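Local coordinates for protein phytoene synthase (Enterococcus hirae, PDB 5IYS) that probably joins two farnesyl diphosphate molecules head to head into dehydrosqualene in a magnesium-dependent reaction, at residues A[165-170]-A[221-226]; A[169-174]-A[215-220]; A[198-203]-A[207-212]. All blocks are in the same frame, centred on the assembly; numbering follows the deposited sequence.

Contact 1: residues A[165-170]-A[221-226]; sequences MQLTNI and ENLYEE. With MG (magnesium ion), chain D; FPS (S-[(2E,6E)-3,7,11-trimethyldodeca-2,6,10-trienyl] trihydrogen thiodiphosphate), chain H; FPS (S-[(2E,6E)-3,7,11-trimethyldodeca-2,6,10-trienyl] trihydrogen thiodiphosphate), chain G.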
loop_
_atom_site.group_PDB
_atom_site.type_symbol
_atom_site.label_atom_id
_atom_site.label_comp_id
_atom_site.label_asym_id
_atom_site.label_seq_id
_atom_site.Cartn_x
_atom_site.Cartn_y
_atom_site.Cartn_z
ATOM N N MET A 165 -0.846 5.988 -2.976
ATOM C CA MET A 165 0.113 4.910 -3.222
ATOM C C MET A 165 -0.389 3.873 -4.229
ATOM O O MET A 165 0.382 3.365 -5.064
ATOM C CB MET A 165 0.477 4.253 -1.886
ATOM C CG MET A 165 1.485 5.071 -1.077
ATOM S SD MET A 165 1.767 4.272 0.550
ATOM C CE MET A 165 2.992 5.407 1.188
ATOM N N GLN A 166 -1.660 3.510 -4.124
ATOM C CA GLN A 166 -2.216 2.499 -5.025
ATOM C C GLN A 166 -2.226 3.079 -6.452
ATOM O O GLN A 166 -1.930 2.352 -7.388
ATOM C CB GLN A 166 -3.636 2.110 -4.595
ATOM C CG GLN A 166 -4.320 1.089 -5.484
ATOM C CD GLN A 166 -3.491 -0.170 -5.652
ATOM O OE1 GLN A 166 -3.154 -0.550 -6.772
ATOM N NE2 GLN A 166 -3.030 -0.726 -4.543
ATOM N N LEU A 167 -2.617 4.343 -6.614
ATOM C CA LEU A 167 -2.555 5.003 -7.936
ATOM C C LEU A 167 -1.136 5.006 -8.497
ATOM O O LEU A 167 -0.922 4.843 -9.696
ATOM C CB LEU A 167 -3.023 6.461 -7.828
ATOM C CG LEU A 167 -4.528 6.683 -7.679
ATOM C CD1 LEU A 167 -4.858 8.164 -7.702
ATOM C CD2 LEU A 167 -5.282 5.931 -8.776
ATOM N N THR A 168 -0.165 5.292 -7.633
ATOM C CA THR A 168 1.246 5.234 -8.031
ATOM C C THR A 168 1.622 3.826 -8.504
ATOM O O THR A 168 2.277 3.647 -9.540
ATOM C CB THR A 168 2.138 5.623 -6.829
ATOM O OG1 THR A 168 1.772 6.939 -6.362
ATOM C CG2 THR A 168 3.619 5.594 -7.210
ATOM N N ASN A 169 1.192 2.815 -7.759
ATOM C CA ASN A 169 1.446 1.422 -8.159
ATOM C C ASN A 169 0.858 1.080 -9.534
ATOM O O ASN A 169 1.512 0.443 -10.390
ATOM C CB ASN A 169 0.938 0.480 -7.061
ATOM C CG ASN A 169 1.265 -0.981 -7.343
ATOM O OD1 ASN A 169 0.626 -1.591 -8.185
ATOM N ND2 ASN A 169 2.243 -1.545 -6.628
ATOM N N ILE A 170 -0.347 1.593 -9.766
ATOM C CA ILE A 170 -1.051 1.417 -11.032
ATOM C C ILE A 170 -0.264 2.051 -12.196
ATOM O O ILE A 170 -0.027 1.429 -13.252
ATOM C CB ILE A 170 -2.471 2.035 -10.927
ATOM C CG1 ILE A 170 -3.415 1.113 -10.135
ATOM C CG2 ILE A 170 -3.063 2.253 -12.294
ATOM C CD1 ILE A 170 -4.749 1.768 -9.696
ATOM N N GLU A 221 -0.648 12.831 -6.867
ATOM C CA GLU A 221 0.190 13.845 -6.219
ATOM C C GLU A 221 -0.605 14.770 -5.303
ATOM O O GLU A 221 -0.192 15.081 -4.180
ATOM C CB GLU A 221 0.937 14.674 -7.283
ATOM C CG GLU A 221 2.184 13.988 -7.779
ATOM C CD GLU A 221 2.769 14.623 -9.031
ATOM O OE1 GLU A 221 2.080 15.443 -9.665
ATOM O OE2 GLU A 221 3.928 14.303 -9.369
ATOM N N ASN A 222 -1.798 15.134 -5.750
ATOM C CA ASN A 222 -2.746 15.858 -4.906
ATOM C C ASN A 222 -3.148 15.081 -3.670
ATOM O O ASN A 222 -3.227 15.638 -2.570
ATOM C CB ASN A 222 -4.023 16.179 -5.699
ATOM C CG ASN A 222 -3.809 17.272 -6.737
ATOM O OD1 ASN A 222 -4.677 17.516 -7.578
ATOM N ND2 ASN A 222 -2.672 17.953 -6.666
ATOM N N LEU A 223 -3.384 13.784 -3.839
ATOM C CA LEU A 223 -3.723 12.959 -2.682
ATOM C C LEU A 223 -2.594 12.795 -1.671
ATOM O O LEU A 223 -2.872 12.750 -0.470
ATOM C CB LEU A 223 -4.239 11.590 -3.112
ATOM C CG LEU A 223 -5.535 11.609 -3.926
ATOM C CD1 LEU A 223 -5.674 10.240 -4.603
ATOM C CD2 LEU A 223 -6.704 11.851 -2.993
ATOM N N TYR A 224 -1.352 12.628 -2.146
ATOM C CA TYR A 224 -0.199 12.605 -1.267
ATOM C C TYR A 224 -0.231 13.889 -0.445
ATOM O O TYR A 224 -0.167 13.865 0.789
ATOM C CB TYR A 224 1.116 12.487 -2.068
ATOM C CG TYR A 224 1.479 11.069 -2.503
ATOM C CD1 TYR A 224 1.840 10.087 -1.567
ATOM C CD2 TYR A 224 1.605 10.761 -3.842
ATOM C CE1 TYR A 224 2.239 8.809 -1.975
ATOM C CE2 TYR A 224 1.956 9.478 -4.260
ATOM C CZ TYR A 224 2.285 8.517 -3.327
ATOM O OH TYR A 224 2.711 7.266 -3.773
ATOM N N GLU A 225 -0.228 15.013 -1.139
ATOM C CA GLU A 225 -0.211 16.306 -0.453
ATOM C C GLU A 225 -1.355 16.501 0.540
ATOM O O GLU A 225 -1.120 16.936 1.667
ATOM C CB GLU A 225 -0.126 17.465 -1.449
ATOM C CG GLU A 225 1.302 17.755 -1.936
ATOM C CD GLU A 225 2.207 18.333 -0.845
ATOM O OE1 GLU A 225 1.693 19.091 0.008
ATOM O OE2 GLU A 225 3.419 18.002 -0.808
ATOM N N GLU A 226 -2.581 16.175 0.141
ATOM C CA GLU A 226 -3.707 16.200 1.055
ATOM C C GLU A 226 -3.522 15.315 2.281
ATOM O O GLU A 226 -3.843 15.721 3.393
ATOM C CB GLU A 226 -5.032 15.892 0.352
ATOM C CG GLU A 226 -5.443 16.901 -0.729
ATOM C CD GLU A 226 -6.517 16.346 -1.647
ATOM O OE1 GLU A 226 -7.359 15.579 -1.142
ATOM O OE2 GLU A 226 -6.501 16.656 -2.865
HETATM MG MG MG D . -0.279 -3.268 -9.157
HETATM C C1 FPS H . 0.490 -4.141 -3.746
HETATM S S1 FPS H . -0.382 -3.460 -5.122
HETATM C C2 FPS H . -0.469 -4.927 -2.885
HETATM C C3 FPS H . -1.439 -4.388 -2.124
HETATM C C4 FPS H . -1.764 -2.918 -2.109
HETATM C C5 FPS H . -2.273 -5.328 -1.283
HETATM C C6 FPS H . -1.498 -5.834 -0.067
HETATM C C7 FPS H . -0.807 -4.688 0.652
HETATM C C8 FPS H . 0.477 -4.774 1.028
HETATM C C10 FPS H . 1.084 -3.556 1.682
HETATM C C9 FPS H . 1.302 -5.996 0.723
HETATM C C11 FPS H . 0.975 -3.571 3.190
HETATM C C12 FPS H . 1.993 -2.521 3.616
HETATM C C13 FPS H . 2.212 -2.153 4.892
HETATM C C14 FPS H . 1.480 -2.746 6.057
HETATM C C15 FPS H . 3.231 -1.089 5.154
HETATM P PA FPS H . -0.052 -4.943 -6.486
HETATM O O1A FPS H . -0.638 -6.211 -5.985
HETATM O O2A FPS H . -0.773 -4.535 -7.866
HETATM O O3A FPS H . 1.525 -4.911 -6.856
HETATM P PB FPS H . 2.648 -5.983 -6.494
HETATM O O1B FPS H . 3.110 -6.523 -7.820
HETATM O O2B FPS H . 2.151 -7.126 -5.636
HETATM O O3B FPS H . 3.734 -5.231 -5.753
HETATM C C1 FPS G . 2.696 -1.541 -2.176
HETATM S S1 FPS G . 3.048 -3.021 -1.305
HETATM C C2 FPS G . 1.705 -0.849 -1.258
HETATM C C3 FPS G . 0.671 -0.101 -1.679
HETATM C C4 FPS G . 0.438 0.134 -3.142
HETATM C C5 FPS G . -0.275 0.557 -0.693
HETATM C C6 FPS G . 0.030 0.283 0.779
HETATM C C7 FPS G . -0.725 1.292 1.622
HETATM C C8 FPS G . -0.210 1.812 2.751
HETATM C C10 FPS G . -1.109 2.713 3.571
HETATM C C9 FPS G . 1.173 1.483 3.257
HETATM C C11 FPS G . -0.411 4.059 3.783
HETATM C C12 FPS G . -1.196 4.928 4.751
HETATM C C13 FPS G . -0.968 4.996 6.083
HETATM C C14 FPS G . -1.793 5.922 6.938
HETATM C C15 FPS G . 0.119 4.193 6.750
HETATM P PA FPS G . 4.820 -3.872 -1.937
HETATM O O1A FPS G . 5.432 -4.679 -0.879
HETATM O O2A FPS G . 4.279 -4.916 -3.049
HETATM O O3A FPS G . 5.823 -2.897 -2.705
HETATM P PB FPS G . 5.583 -2.750 -4.305
HETATM O O1B FPS G . 6.468 -3.700 -5.063
HETATM O O2B FPS G . 5.829 -1.280 -4.553
HETATM O O3B FPS G . 4.169 -3.067 -4.740
HETATM O O HOH W 1 -2.223 -2.919 -9.102
HETATM O O HOH W 2 -0.394 -2.182 -10.599
HETATM O O HOH W 3 1.365 -3.537 -9.244
#

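Contact 2: residues A[169-174]-A[215-220]; sequences NILRDV and SLAKQA. With MG (magnesium ion), chain D; FPS (S-[(2E,6E)-3,7,11-trimethyldodeca-2,6,10-trienyl] trihydrogen thiodiphosphate), chain G; FPS (S-[(2E,6E)-3,7,11-trimethyldodeca-2,6,10-trienyl] trihydrogen thiodiphosphate), chain H.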
loop_
_atom_site.group_PDB
_atom_site.type_symbol
_atom_site.label_atom_id
_atom_site.label_comp_id
_atom_site.label_asym_id
_atom_site.label_seq_id
_atom_site.Cartn_x
_atom_site.Cartn_y
_atom_site.Cartn_z
ATOM N N ASN A 169 1.192 2.815 -7.759
ATOM C CA ASN A 169 1.446 1.422 -8.159
ATOM C C ASN A 169 0.858 1.080 -9.534
ATOM O O ASN A 169 1.512 0.443 -10.390
ATOM C CB ASN A 169 0.938 0.480 -7.061
ATOM C CG ASN A 169 1.265 -0.981 -7.343
ATOM O OD1 ASN A 169 0.626 -1.591 -8.185
ATOM N ND2 ASN A 169 2.243 -1.545 -6.628
ATOM N N ILE A 170 -0.347 1.593 -9.766
ATOM C CA ILE A 170 -1.051 1.417 -11.032
ATOM C C ILE A 170 -0.264 2.051 -12.196
ATOM O O ILE A 170 -0.027 1.429 -13.252
ATOM C CB ILE A 170 -2.471 2.035 -10.927
ATOM C CG1 ILE A 170 -3.415 1.113 -10.135
ATOM C CG2 ILE A 170 -3.063 2.253 -12.294
ATOM C CD1 ILE A 170 -4.749 1.768 -9.696
ATOM N N LEU A 171 0.192 3.276 -11.963
ATOM C CA LEU A 171 0.880 4.080 -12.973
ATOM C C LEU A 171 2.263 3.521 -13.245
ATOM O O LEU A 171 2.807 3.633 -14.350
ATOM C CB LEU A 171 0.975 5.533 -12.490
ATOM C CG LEU A 171 -0.355 6.295 -12.578
ATOM C CD1 LEU A 171 -0.276 7.559 -11.763
ATOM C CD2 LEU A 171 -0.699 6.650 -14.068
ATOM N N ARG A 172 2.831 2.880 -12.236
ATOM C CA ARG A 172 4.155 2.283 -12.392
ATOM C C ARG A 172 4.073 1.039 -13.277
ATOM O O ARG A 172 5.034 0.708 -13.982
ATOM C CB ARG A 172 4.736 1.965 -11.003
ATOM C CG ARG A 172 6.152 1.380 -10.992
ATOM C CD ARG A 172 6.476 0.872 -9.580
ATOM N NE ARG A 172 5.696 -0.339 -9.309
ATOM C CZ ARG A 172 5.670 -0.982 -8.148
ATOM N NH1 ARG A 172 6.265 -0.448 -7.092
ATOM N NH2 ARG A 172 5.032 -2.143 -8.051
ATOM N N ASP A 173 2.950 0.329 -13.250
ATOM C CA ASP A 173 2.938 -1.061 -13.701
ATOM C C ASP A 173 1.982 -1.273 -14.883
ATOM O O ASP A 173 1.545 -2.399 -15.140
ATOM C CB ASP A 173 2.519 -2.017 -12.575
ATOM C CG ASP A 173 3.531 -2.103 -11.430
ATOM O OD1 ASP A 173 4.707 -1.724 -11.613
ATOM O OD2 ASP A 173 3.140 -2.574 -10.337
ATOM N N VAL A 174 1.681 -0.221 -15.637
ATOM C CA VAL A 174 0.669 -0.349 -16.677
ATOM C C VAL A 174 0.958 -1.523 -17.631
ATOM O O VAL A 174 0.070 -2.323 -17.943
ATOM C CB VAL A 174 0.494 0.947 -17.460
ATOM C CG1 VAL A 174 -0.401 0.715 -18.665
ATOM C CG2 VAL A 174 -0.061 2.058 -16.560
ATOM N N SER A 215 -2.611 12.964 -16.022
ATOM C CA SER A 215 -3.835 13.318 -15.335
ATOM C C SER A 215 -3.949 12.540 -14.019
ATOM O O SER A 215 -4.410 13.071 -13.004
ATOM C CB SER A 215 -5.055 12.979 -16.181
ATOM O OG SER A 215 -6.221 13.491 -15.570
ATOM N N LEU A 216 -3.760 11.231 -14.112
ATOM C CA LEU A 216 -3.869 10.379 -12.921
ATOM C C LEU A 216 -2.719 10.652 -11.945
ATOM O O LEU A 216 -2.918 10.623 -10.732
ATOM C CB LEU A 216 -3.883 8.904 -13.344
ATOM C CG LEU A 216 -4.418 7.875 -12.348
ATOM C CD1 LEU A 216 -5.869 8.238 -12.009
ATOM C CD2 LEU A 216 -4.342 6.455 -12.904
ATOM N N ALA A 217 -1.531 10.971 -12.458
ATOM C CA ALA A 217 -0.397 11.277 -11.590
ATOM C C ALA A 217 -0.634 12.548 -10.783
ATOM O O ALA A 217 -0.381 12.607 -9.572
ATOM C CB ALA A 217 0.904 11.354 -12.388
ATOM N N LYS A 218 -1.226 13.532 -11.443
ATOM C CA LYS A 218 -1.610 14.763 -10.765
ATOM C C LYS A 218 -2.599 14.458 -9.643
ATOM O O LYS A 218 -2.413 14.942 -8.543
ATOM C CB LYS A 218 -2.212 15.758 -11.758
ATOM C CG LYS A 218 -2.834 16.990 -11.101
ATOM C CD LYS A 218 -4.212 17.248 -11.718
ATOM C CE LYS A 218 -4.650 18.704 -11.598
ATOM N NZ LYS A 218 -5.747 18.876 -10.599
ATOM N N GLN A 219 -3.590 13.607 -9.896
ATOM C CA GLN A 219 -4.526 13.214 -8.851
ATOM C C GLN A 219 -3.804 12.528 -7.693
ATOM O O GLN A 219 -4.096 12.832 -6.540
ATOM C CB GLN A 219 -5.582 12.242 -9.380
ATOM C CG GLN A 219 -6.673 11.921 -8.372
ATOM C CD GLN A 219 -7.299 13.175 -7.753
ATOM O OE1 GLN A 219 -7.954 13.114 -6.710
ATOM N NE2 GLN A 219 -7.041 14.326 -8.358
ATOM N N ALA A 220 -2.993 11.507 -7.985
ATOM C CA ALA A 220 -2.139 10.912 -6.938
ATOM C C ALA A 220 -1.314 11.931 -6.151
ATOM O O ALA A 220 -1.221 11.871 -4.910
ATOM C CB ALA A 220 -1.228 9.840 -7.547
HETATM MG MG MG D . -0.279 -3.268 -9.157
HETATM C C1 FPS G . 2.696 -1.541 -2.176
HETATM S S1 FPS G . 3.048 -3.021 -1.305
HETATM C C2 FPS G . 1.705 -0.849 -1.258
HETATM C C3 FPS G . 0.671 -0.101 -1.679
HETATM C C4 FPS G . 0.438 0.134 -3.142
HETATM C C5 FPS G . -0.275 0.557 -0.693
HETATM C C6 FPS G . 0.030 0.283 0.779
HETATM C C7 FPS G . -0.725 1.292 1.622
HETATM C C8 FPS G . -0.210 1.812 2.751
HETATM C C10 FPS G . -1.109 2.713 3.571
HETATM C C9 FPS G . 1.173 1.483 3.257
HETATM C C11 FPS G . -0.411 4.059 3.783
HETATM C C12 FPS G . -1.196 4.928 4.751
HETATM C C13 FPS G . -0.968 4.996 6.083
HETATM C C14 FPS G . -1.793 5.922 6.938
HETATM C C15 FPS G . 0.119 4.193 6.750
HETATM P PA FPS G . 4.820 -3.872 -1.937
HETATM O O1A FPS G . 5.432 -4.679 -0.879
HETATM O O2A FPS G . 4.279 -4.916 -3.049
HETATM O O3A FPS G . 5.823 -2.897 -2.705
HETATM P PB FPS G . 5.583 -2.750 -4.305
HETATM O O1B FPS G . 6.468 -3.700 -5.063
HETATM O O2B FPS G . 5.829 -1.280 -4.553
HETATM O O3B FPS G . 4.169 -3.067 -4.740
HETATM C C1 FPS H . 0.490 -4.141 -3.746
HETATM S S1 FPS H . -0.382 -3.460 -5.122
HETATM C C2 FPS H . -0.469 -4.927 -2.885
HETATM C C3 FPS H . -1.439 -4.388 -2.124
HETATM C C4 FPS H . -1.764 -2.918 -2.109
HETATM C C5 FPS H . -2.273 -5.328 -1.283
HETATM C C6 FPS H . -1.498 -5.834 -0.067
HETATM C C7 FPS H . -0.807 -4.688 0.652
HETATM C C8 FPS H . 0.477 -4.774 1.028
HETATM C C10 FPS H . 1.084 -3.556 1.682
HETATM C C9 FPS H . 1.302 -5.996 0.723
HETATM C C11 FPS H . 0.975 -3.571 3.190
HETATM C C12 FPS H . 1.993 -2.521 3.616
HETATM C C13 FPS H . 2.212 -2.153 4.892
HETATM C C14 FPS H . 1.480 -2.746 6.057
HETATM C C15 FPS H . 3.231 -1.089 5.154
HETATM P PA FPS H . -0.052 -4.943 -6.486
HETATM O O1A FPS H . -0.638 -6.211 -5.985
HETATM O O2A FPS H . -0.773 -4.535 -7.866
HETATM O O3A FPS H . 1.525 -4.911 -6.856
HETATM P PB FPS H . 2.648 -5.983 -6.494
HETATM O O1B FPS H . 3.110 -6.523 -7.820
HETATM O O2B FPS H . 2.151 -7.126 -5.636
HETATM O O3B FPS H . 3.734 -5.231 -5.753
HETATM O O HOH W 2 -0.394 -2.182 -10.599
HETATM O O HOH W 1 -2.223 -2.919 -9.102
HETATM O O HOH W 3 1.365 -3.537 -9.244
#

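Contact 3: residues A[198-203]-A[207-212]; sequences TMLKEK and TQLVAL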
loop_
_atom_site.group_PDB
_atom_site.type_symbol
_atom_site.label_atom_id
_atom_site.label_comp_id
_atom_site.label_asym_id
_atom_site.label_seq_id
_atom_site.Cartn_x
_atom_site.Cartn_y
_atom_site.Cartn_z
ATOM N N THR A 198 -4.457 -0.855 -27.205
ATOM C CA THR A 198 -3.285 -1.289 -27.938
ATOM C C THR A 198 -2.039 -0.505 -27.525
ATOM O O THR A 198 -0.921 -1.016 -27.546
ATOM C CB THR A 198 -3.537 -1.164 -29.450
ATOM O OG1 THR A 198 -2.879 -2.246 -30.116
ATOM C CG2 THR A 198 -3.036 0.175 -29.988
ATOM N N MET A 199 -2.243 0.734 -27.102
ATOM C CA MET A 199 -1.132 1.569 -26.671
ATOM C C MET A 199 -0.481 1.033 -25.388
ATOM O O MET A 199 0.588 1.502 -24.987
ATOM C CB MET A 199 -1.629 2.995 -26.427
ATOM C CG MET A 199 -2.413 3.605 -27.573
ATOM S SD MET A 199 -2.770 5.352 -27.277
ATOM C CE MET A 199 -3.547 5.756 -28.858
ATOM N N LEU A 200 -1.157 0.093 -24.730
ATOM C CA LEU A 200 -0.768 -0.353 -23.394
ATOM C C LEU A 200 0.326 -1.407 -23.466
ATOM O O LEU A 200 0.889 -1.781 -22.442
ATOM C CB LEU A 200 -1.959 -0.914 -22.614
ATOM C CG LEU A 200 -3.152 -0.002 -22.336
ATOM C CD1 LEU A 200 -4.113 -0.674 -21.341
ATOM C CD2 LEU A 200 -2.690 1.371 -21.830
ATOM N N LYS A 201 0.636 -1.872 -24.671
ATOM C CA LYS A 201 1.650 -2.919 -24.823
ATOM C C LYS A 201 2.965 -2.406 -25.392
ATOM O O LYS A 201 3.918 -3.170 -25.546
ATOM C CB LYS A 201 1.131 -4.098 -25.655
ATOM C CG LYS A 201 0.592 -3.728 -27.034
ATOM C CD LYS A 201 0.038 -4.953 -27.767
ATOM C CE LYS A 201 -1.366 -5.316 -27.292
ATOM N NZ LYS A 201 -1.675 -6.771 -27.448
ATOM N N GLU A 202 3.038 -1.098 -25.624
ATOM C CA GLU A 202 4.243 -0.474 -26.168
ATOM C C GLU A 202 5.299 -0.172 -25.104
ATOM O O GLU A 202 4.991 -0.132 -23.907
ATOM C CB GLU A 202 3.865 0.782 -26.963
ATOM C CG GLU A 202 3.507 0.466 -28.412
ATOM C CD GLU A 202 2.381 1.322 -28.954
ATOM O OE1 GLU A 202 1.486 0.770 -29.642
ATOM O OE2 GLU A 202 2.406 2.548 -28.703
ATOM N N LYS A 203 6.539 0.049 -25.534
ATOM C CA LYS A 203 7.639 0.331 -24.607
ATOM C C LYS A 203 7.570 1.719 -23.969
ATOM O O LYS A 203 7.834 1.874 -22.773
ATOM C CB LYS A 203 8.995 0.121 -25.286
ATOM C CG LYS A 203 9.239 -1.334 -25.679
ATOM C CD LYS A 203 10.644 -1.798 -25.298
ATOM C CE LYS A 203 10.968 -1.529 -23.819
ATOM N NZ LYS A 203 10.149 -2.305 -22.826
ATOM N N THR A 207 1.426 9.837 -27.051
ATOM C CA THR A 207 1.083 11.170 -26.576
ATOM C C THR A 207 -0.213 11.143 -25.788
ATOM O O THR A 207 -0.281 11.750 -24.723
ATOM C CB THR A 207 0.987 12.182 -27.746
ATOM O OG1 THR A 207 2.301 12.377 -28.271
ATOM C CG2 THR A 207 0.410 13.536 -27.288
ATOM N N GLN A 208 -1.215 10.442 -26.308
ATOM C CA GLN A 208 -2.498 10.343 -25.640
ATOM C C GLN A 208 -2.356 9.672 -24.266
ATOM O O GLN A 208 -3.000 10.102 -23.312
ATOM C CB GLN A 208 -3.514 9.567 -26.479
ATOM C CG GLN A 208 -3.951 10.264 -27.768
ATOM C CD GLN A 208 -2.894 10.199 -28.852
ATOM O OE1 GLN A 208 -1.966 9.385 -28.796
ATOM N NE2 GLN A 208 -3.011 11.083 -29.835
ATOM N N LEU A 209 -1.581 8.589 -24.201
ATOM C CA LEU A 209 -1.391 7.868 -22.927
ATOM C C LEU A 209 -0.563 8.667 -21.921
ATOM O O LEU A 209 -0.759 8.554 -20.697
ATOM C CB LEU A 209 -0.831 6.460 -23.161
ATOM C CG LEU A 209 -0.603 5.539 -21.955
ATOM C CD1 LEU A 209 -1.910 5.206 -21.198
ATOM C CD2 LEU A 209 0.080 4.264 -22.420
ATOM N N VAL A 210 0.316 9.533 -22.415
ATOM C CA VAL A 210 1.056 10.412 -21.515
ATOM C C VAL A 210 0.110 11.408 -20.849
ATOM O O VAL A 210 0.149 11.604 -19.634
ATOM C CB VAL A 210 2.237 11.120 -22.210
ATOM C CG1 VAL A 210 2.883 12.129 -21.249
ATOM C CG2 VAL A 210 3.285 10.084 -22.652
ATOM N N ALA A 211 -0.826 11.937 -21.635
ATOM C CA ALA A 211 -1.853 12.833 -21.121
ATOM C C ALA A 211 -2.618 12.183 -19.975
ATOM O O ALA A 211 -2.804 12.801 -18.924
ATOM C CB ALA A 211 -2.797 13.221 -22.238
ATOM N N LEU A 212 -3.116 10.972 -20.221
ATOM C CA LEU A 212 -3.885 10.224 -19.244
ATOM C C LEU A 212 -3.049 9.912 -18.000
ATOM O O LEU A 212 -3.467 10.223 -16.888
ATOM C CB LEU A 212 -4.395 8.921 -19.864
ATOM C CG LEU A 212 -5.353 8.042 -19.049
ATOM C CD1 LEU A 212 -5.998 6.959 -19.937
ATOM C CD2 LEU A 212 -4.657 7.414 -17.848
#

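Contact 1: residues A[165-170]-A[221-226]
Thr168 OG1 is held from two directions: Tyr224 OH donates to it at 2.8 Å, and it is also hydrogen-bonded to the backbone oxygen of Ala164, one turn back on its own helix. With OG1 beside the backbone N (chi1 -57°), the hydroxyl can serve the helix and the tyrosine at once. It meets the Tyr224 ring at the edge, near the ring plane. The ring bridges a wide gap, since the axes of 165-170 and 221-226 approach no closer than 9.9 Å and run nearly antiparallel, at 153°. Met165 packs against the same ring, obliquely, its CG 3.9 Å from Tyr224 CE1. Its extended chain carries SD onward to the farnesyl tail of one thiodiphosphate, 3.8 Å from C8 of the chain G ligand, putting Met165 between the tyrosine and the ligand. Alongside, Leu167 and Leu223 cross at about a right angle, their CD1 methyls 3.8 Å apart. The end of Asn169 leads away from 221-226, toward the ligands; its OD1 binds magnesium at 2.1 Å, while ND2 is hydrogen-bonded to Tyr249, whose side chain also touches Met165, Thr168 and Tyr224. One helix thus carries packing on its outer side and metal and substrate-analogue contacts on its inner side, as in the all-helical isoprenoid synthase fold with its central active-site cavity.

Contact 2: residues A[169-174]-A[215-220]
Leu171 drives one methyl against the backbone of the neighbouring helix, its CD1 3.7 Å from Ala217 N, and lays the other against Leu216, with CD2 to CD2 at 3.8 Å. Having only a CB, Ala217 lets the leucine come this close, while Leu216, with CG trans to the main-chain N (chi1 -161°), brings its CD2 branch to the same spot. Ile170 sits more loosely at the side, its CG2 4.4 Å from Leu216 CD2, and is backed by Leu128 and Tyr184. On the far side of helix 207-227 the exposed Lys218 has its CB directed away from this seam. The buried seam joins that helix to the C-terminal end of helix 155-172, where the family's second metal-binding motif probably lies, spelled here by Asn169 and Asp173. Arg172 forms a side-on salt bridge with Asp173: NE reaches OD1 at 2.9 Å from above the carboxylate plane, and NH2 reaches the syn lone pair of OD2 at 3.0 Å. Arg172 NH1 donates to O2B of the chain G thiodiphosphate at 2.7 Å, with the phosphate at the guanidinium edge, and is also hydrogen-bonded to Gln252. Asp173 binds magnesium in a structure of this protein, but here its OD2 stays 3.7 Å from the ion.

Contact 3: residues A[198-203]-A[207-212]
Leu209 overlaps Leu200 with both of its methyls, CD1 and CD2 each lying 4.0 Å from Leu200 CD2. The two side chains cross at about a right angle, so the single Leu200 methyl rests against the fork of the other leucine. The fork is put there by a first torsion that sets Leu209 CG anti to its backbone N (chi1 -178°). Its CD2 also presses on the backbone, 3.8 Å from Met199 O, a van der Waals contact of a methyl with a carbonyl oxygen. No hydrogen bond links the two segments. They flank a tight connection: a 3-10 segment that runs through 198-200 leads into a loop, and after a few residues the chain enters helix 207-227, whose first turns pack against the 3-10 segment. The CA atoms of Met199 and Leu209, closest across the two segments, are 7.3 Å apart. Nearer the surface, Met199 runs out extended beyond CG and brings CE to 4.0 Å from Gln208 OE1, with the glutamine bent at chi2 (75°) and crossing it roughly perpendicularly. The buried leucines have further neighbours: Leu200 touches Val174 and Tyr178 of helix 174-179 as well as Ile183, and Leu209 touches Leu263. Around the connection itself, Glu202 OE2 is hydrogen-bonded to Gln206, and the backbone of Lys203 pairs with that of Leu263.

Overall arrangement
Contacts 1 and 2 are successive stages of one buried helix pair, 155-172 against 207-227, and they meet directly where Leu167 CB packs on Ala220 CB at 3.8 Å. Both back onto the magnesium and the two thiodiphosphates, yet contact 1 is bridged by a tyrosine hydroxyl whereas contact 2 is held by aliphatic packing, with no hydrogen bond across it. Contact 3 uses the first turns of helix 207-227, farther from the centre of the chain and only partly buried, with leucines inside and a methionine and glutamine toward the surface. It meets no ligand; its link to contact 2 is Leu200 CD2 against Val174 CG1, 4.0 Å apart, while contact 1 stays about 8 Å away at the nearest atoms.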